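Local atomic coordinates of Vpx protein (Simian immunodeficiency virus, PDB entry 4Z8L), a protein that binds zinc and, as a Vpr/Vpx-family accessory protein of the virion, probably recruits host factors for degradation, boosts viral gene expression and delays the host cell cycle. Residues R36-P41 and T80-G85. Sequence-based numbering, arbitrary orientation.
Sequences RLHFHP and THMQQG. With ZN (zinc ion), chain G.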
ATOM      1  N   ARG B  36      -6.571 -12.570  -7.546  1.00 41.60           N
ATOM      2  CA  ARG B  36      -7.023 -13.117  -8.824  1.00 50.56           C
ATOM      3  C   ARG B  36      -8.013 -12.182  -9.527  1.00 51.38           C
ATOM      4  O   ARG B  36      -8.383 -12.407 -10.679  1.00 43.11           O
ATOM      5  CB  ARG B  36      -7.623 -14.512  -8.648  1.00 41.90           C
ATOM      6  CG  ARG B  36      -6.551 -15.589  -8.544  1.00 56.85           C
ATOM      7  CD  ARG B  36      -7.101 -16.901  -8.022  1.00 62.53           C
ATOM      8  NE  ARG B  36      -8.540 -17.002  -8.236  1.00 54.34           N
ATOM      9  CZ  ARG B  36      -9.093 -17.652  -9.255  1.00 72.87           C
ATOM     10  NH1 ARG B  36      -8.326 -18.251 -10.156  1.00 66.12           N
ATOM     11  NH2 ARG B  36     -10.412 -17.697  -9.378  1.00 67.77           N
ATOM     12  N   LEU B  37      -8.445 -11.141  -8.820  1.00 48.41           N
ATOM     13  CA  LEU B  37      -9.372 -10.155  -9.369  1.00 56.60           C
ATOM     14  C   LEU B  37      -8.663  -8.935  -9.972  1.00 59.78           C
ATOM     15  O   LEU B  37      -9.331  -7.993 -10.397  1.00 71.67           O
ATOM     16  CB  LEU B  37     -10.351  -9.670  -8.290  1.00 47.53           C
ATOM     17  CG  LEU B  37     -11.622 -10.453  -7.946  1.00 41.72           C
ATOM     18  CD1 LEU B  37     -11.315 -11.812  -7.354  1.00 56.50           C
ATOM     19  CD2 LEU B  37     -12.488  -9.641  -6.990  1.00 62.88           C
ATOM     20  N   HIS B  38      -7.330  -8.938 -10.012  1.00 61.68           N
ATOM     21  CA  HIS B  38      -6.592  -7.707 -10.326  1.00 58.14           C
ATOM     22  C   HIS B  38      -5.395  -7.798 -11.294  1.00 41.00           C
ATOM     23  O   HIS B  38      -4.763  -6.780 -11.594  1.00 52.44           O
ATOM     24  CB  HIS B  38      -6.118  -7.073  -9.012  1.00 59.54           C
ATOM     25  CG  HIS B  38      -7.231  -6.522  -8.168  1.00 62.06           C
ATOM     26  ND1 HIS B  38      -8.069  -5.518  -8.605  1.00 63.49           N
ATOM     27  CD2 HIS B  38      -7.632  -6.822  -6.909  1.00 42.14           C
ATOM     28  CE1 HIS B  38      -8.943  -5.228  -7.657  1.00 58.20           C
ATOM     29  NE2 HIS B  38      -8.699  -6.006  -6.617  1.00 44.57           N
ATOM     30  N   PHE B  39      -5.080  -9.000 -11.766  1.00 54.27           N
ATOM     31  CA  PHE B  39      -3.907  -9.231 -12.614  1.00 78.95           C
ATOM     32  C   PHE B  39      -4.286 -10.191 -13.788  1.00 98.56           C
ATOM     33  O   PHE B  39      -5.203 -10.992 -13.667  1.00107.54           O
ATOM     34  CB  PHE B  39      -2.742  -9.780 -11.780  1.00 74.03           C
ATOM     35  CG  PHE B  39      -2.322  -8.873 -10.627  1.00 62.80           C
ATOM     36  CD1 PHE B  39      -1.736  -7.627 -10.847  1.00 43.68           C
ATOM     37  CD2 PHE B  39      -2.530  -9.277  -9.314  1.00 40.54           C
ATOM     38  CE1 PHE B  39      -1.374  -6.805  -9.766  1.00 45.07           C
ATOM     39  CE2 PHE B  39      -2.169  -8.466  -8.244  1.00 65.68           C
ATOM     40  CZ  PHE B  39      -1.592  -7.233  -8.467  1.00 52.34           C
ATOM     41  N   HIS B  40      -3.638 -10.007 -14.944  1.00101.30           N
ATOM     42  CA  HIS B  40      -3.947 -10.701 -16.215  1.00104.10           C
ATOM     43  C   HIS B  40      -2.637 -11.147 -16.948  1.00116.82           C
ATOM     44  O   HIS B  40      -1.765 -10.290 -17.090  1.00121.47           O
ATOM     45  CB  HIS B  40      -4.912  -9.788 -17.030  1.00 83.22           C
ATOM     46  CG  HIS B  40      -5.336 -10.336 -18.366  1.00102.20           C
ATOM     47  ND1 HIS B  40      -4.533 -10.331 -19.478  1.00112.26           N
ATOM     48  CD2 HIS B  40      -6.501 -10.924 -18.735  1.00108.30           C
ATOM     49  CE1 HIS B  40      -5.201 -10.854 -20.502  1.00102.27           C
ATOM     50  NE2 HIS B  40      -6.387 -11.225 -20.072  1.00109.51           N
ATOM     51  N   PRO B  41      -2.539 -12.462 -17.407  1.00125.13           N
ATOM     52  CA  PRO B  41      -1.300 -13.125 -17.920  1.00121.29           C
ATOM     53  C   PRO B  41      -0.019 -12.288 -17.827  1.00111.12           C
ATOM     54  O   PRO B  41       0.219 -11.538 -18.757  1.00106.80           O
ATOM     55  CB  PRO B  41      -1.702 -13.505 -19.331  1.00117.85           C
ATOM     56  CG  PRO B  41      -3.254 -13.401 -19.355  1.00109.99           C
ATOM     57  CD  PRO B  41      -3.732 -13.126 -17.994  1.00117.94           C
ATOM     58  N   THR B  80       0.411  -1.775  -3.727  1.00 26.79           N
ATOM     59  CA  THR B  80       0.777  -1.020  -4.921  1.00 25.03           C
ATOM     60  C   THR B  80      -0.406  -0.814  -5.863  1.00 37.07           C
ATOM     61  O   THR B  80      -0.715   0.314  -6.235  1.00 33.02           O
ATOM     62  CB  THR B  80       1.901  -1.721  -5.702  1.00 23.95           C
ATOM     63  OG1 THR B  80       3.083  -1.781  -4.894  1.00 39.80           O
ATOM     64  CG2 THR B  80       2.205  -0.967  -6.987  1.00 14.95           C
ATOM     65  N   HIS B  81      -1.060  -1.908  -6.243  1.00 29.58           N
ATOM     66  CA  HIS B  81      -2.182  -1.864  -7.176  1.00 25.93           C
ATOM     67  C   HIS B  81      -3.353  -1.027  -6.680  1.00 35.42           C
ATOM     68  O   HIS B  81      -3.902  -0.218  -7.426  1.00 41.14           O
ATOM     69  CB  HIS B  81      -2.676  -3.275  -7.484  1.00 41.91           C
ATOM     70  CG  HIS B  81      -3.868  -3.310  -8.389  1.00 48.16           C
ATOM     71  ND1 HIS B  81      -3.811  -2.926  -9.712  1.00 51.64           N
ATOM     72  CD2 HIS B  81      -5.152  -3.674  -8.159  1.00 30.62           C
ATOM     73  CE1 HIS B  81      -5.008  -3.057 -10.259  1.00 40.71           C
ATOM     74  NE2 HIS B  81      -5.839  -3.511  -9.338  1.00 30.27           N
ATOM     75  N   MET B  82      -3.743  -1.227  -5.426  1.00 31.56           N
ATOM     76  CA  MET B  82      -4.891  -0.508  -4.889  1.00 28.03           C
ATOM     77  C   MET B  82      -4.576   0.975  -4.721  1.00 34.90           C
ATOM     78  O   MET B  82      -5.457   1.820  -4.870  1.00 35.56           O
ATOM     79  CB  MET B  82      -5.337  -1.114  -3.559  1.00 22.53           C
ATOM     80  CG  MET B  82      -5.774  -2.569  -3.654  1.00 38.87           C
ATOM     81  SD  MET B  82      -6.892  -2.908  -5.026  1.00 37.58           S
ATOM     82  CE  MET B  82      -8.330  -1.962  -4.545  1.00  9.79           C
ATOM     83  N   GLN B  83      -3.321   1.295  -4.422  1.00 43.78           N
ATOM     84  CA  GLN B  83      -2.915   2.694  -4.368  1.00 40.41           C
ATOM     85  C   GLN B  83      -2.859   3.283  -5.773  1.00 34.09           C
ATOM     86  O   GLN B  83      -3.034   4.487  -5.962  1.00 43.76           O
ATOM     87  CB  GLN B  83      -1.566   2.849  -3.668  1.00 40.33           C
ATOM     88  CG  GLN B  83      -1.631   2.616  -2.169  1.00 37.87           C
ATOM     89  CD  GLN B  83      -2.475   3.656  -1.457  1.00 28.14           C
ATOM     90  OE1 GLN B  83      -3.680   3.480  -1.282  1.00 21.19           O
ATOM     91  NE2 GLN B  83      -1.844   4.748  -1.046  1.00 24.26           N
ATOM     92  N   GLN B  84      -2.614   2.418  -6.752  1.00 28.81           N
ATOM     93  CA  GLN B  84      -2.590   2.813  -8.153  1.00 23.26           C
ATOM     94  C   GLN B  84      -4.010   3.026  -8.655  1.00 29.74           C
ATOM     95  O   GLN B  84      -4.246   3.797  -9.586  1.00 36.19           O
ATOM     96  CB  GLN B  84      -1.887   1.753  -9.000  1.00 32.58           C
ATOM     97  CG  GLN B  84      -0.527   2.164  -9.532  1.00 52.20           C
ATOM     98  CD  GLN B  84       0.203   1.018 -10.208  1.00 43.53           C
ATOM     99  OE1 GLN B  84       0.252  -0.096  -9.686  1.00 38.66           O
ATOM    100  NE2 GLN B  84       0.775   1.287 -11.377  1.00 43.87           N
ATOM    101  N   GLY B  85      -4.956   2.335  -8.024  1.00 44.29           N
ATOM    102  CA  GLY B  85      -6.360   2.461  -8.368  1.00 40.39           C
ATOM    103  C   GLY B  85      -6.774   1.427  -9.396  1.00 37.93           C
ATOM    104  O   GLY B  85      -5.987   1.059 -10.267  1.00 39.90           O
TER
HETATM  105 ZN    ZN G 201      -7.896  -3.845  -9.729  1.00 68.86          ZN
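His-38 and His-81 meet at a zinc ion, which clamps the loop segment 36-41 to the last turn of helix 63-84. On His-38, CB already lies against the partner imidazole, 3.6 Å from CD2 of His-81. From CB the side chain runs on with CG close to the zinc-bound nitrogen of His-81. ND1 of His-38 then binds the metal at 2.0 Å, and NE2 of His-81 does so at 2.1 Å. The two nitrogens subtend about 96° at the zinc. They stand 3.1 Å apart, ND1 of His-38 to NE2 of His-81, held close by the shared metal rather than by a hydrogen bond. CE1 of His-38 sits beside the metal, in the plane of the His-81 ring at its edge. At the tip, NE2 of His-38 approaches SD of Met-82 at 3.9 Å: the sulfur lies over one face of the imidazole, toward its rim, while CB of Leu-37 covers the opposite face.

The imidazoles are turned obliquely, their planes at 53°. With CG of His-81 anti to its backbone N (chi1 177°), that ring reaches off the helix to the loop, where the carbonyl O of His-38 lies over one of its faces. Phe-39 adds an edge-to-face contact, its edge directed at the face of the His-81 ring with centroids 5.5 Å apart, completing a small aromatic cluster at the surface.

Cys-86, just beyond the helix end, touches both histidines and binds zinc in a structure of this protein, although not in this chain. Through the zinc, the connection between helix 21-35 and helix 45-58 is tied to the C-terminal end of helix 63-84, at the surface of the three-helix Vpr/Vpx fold.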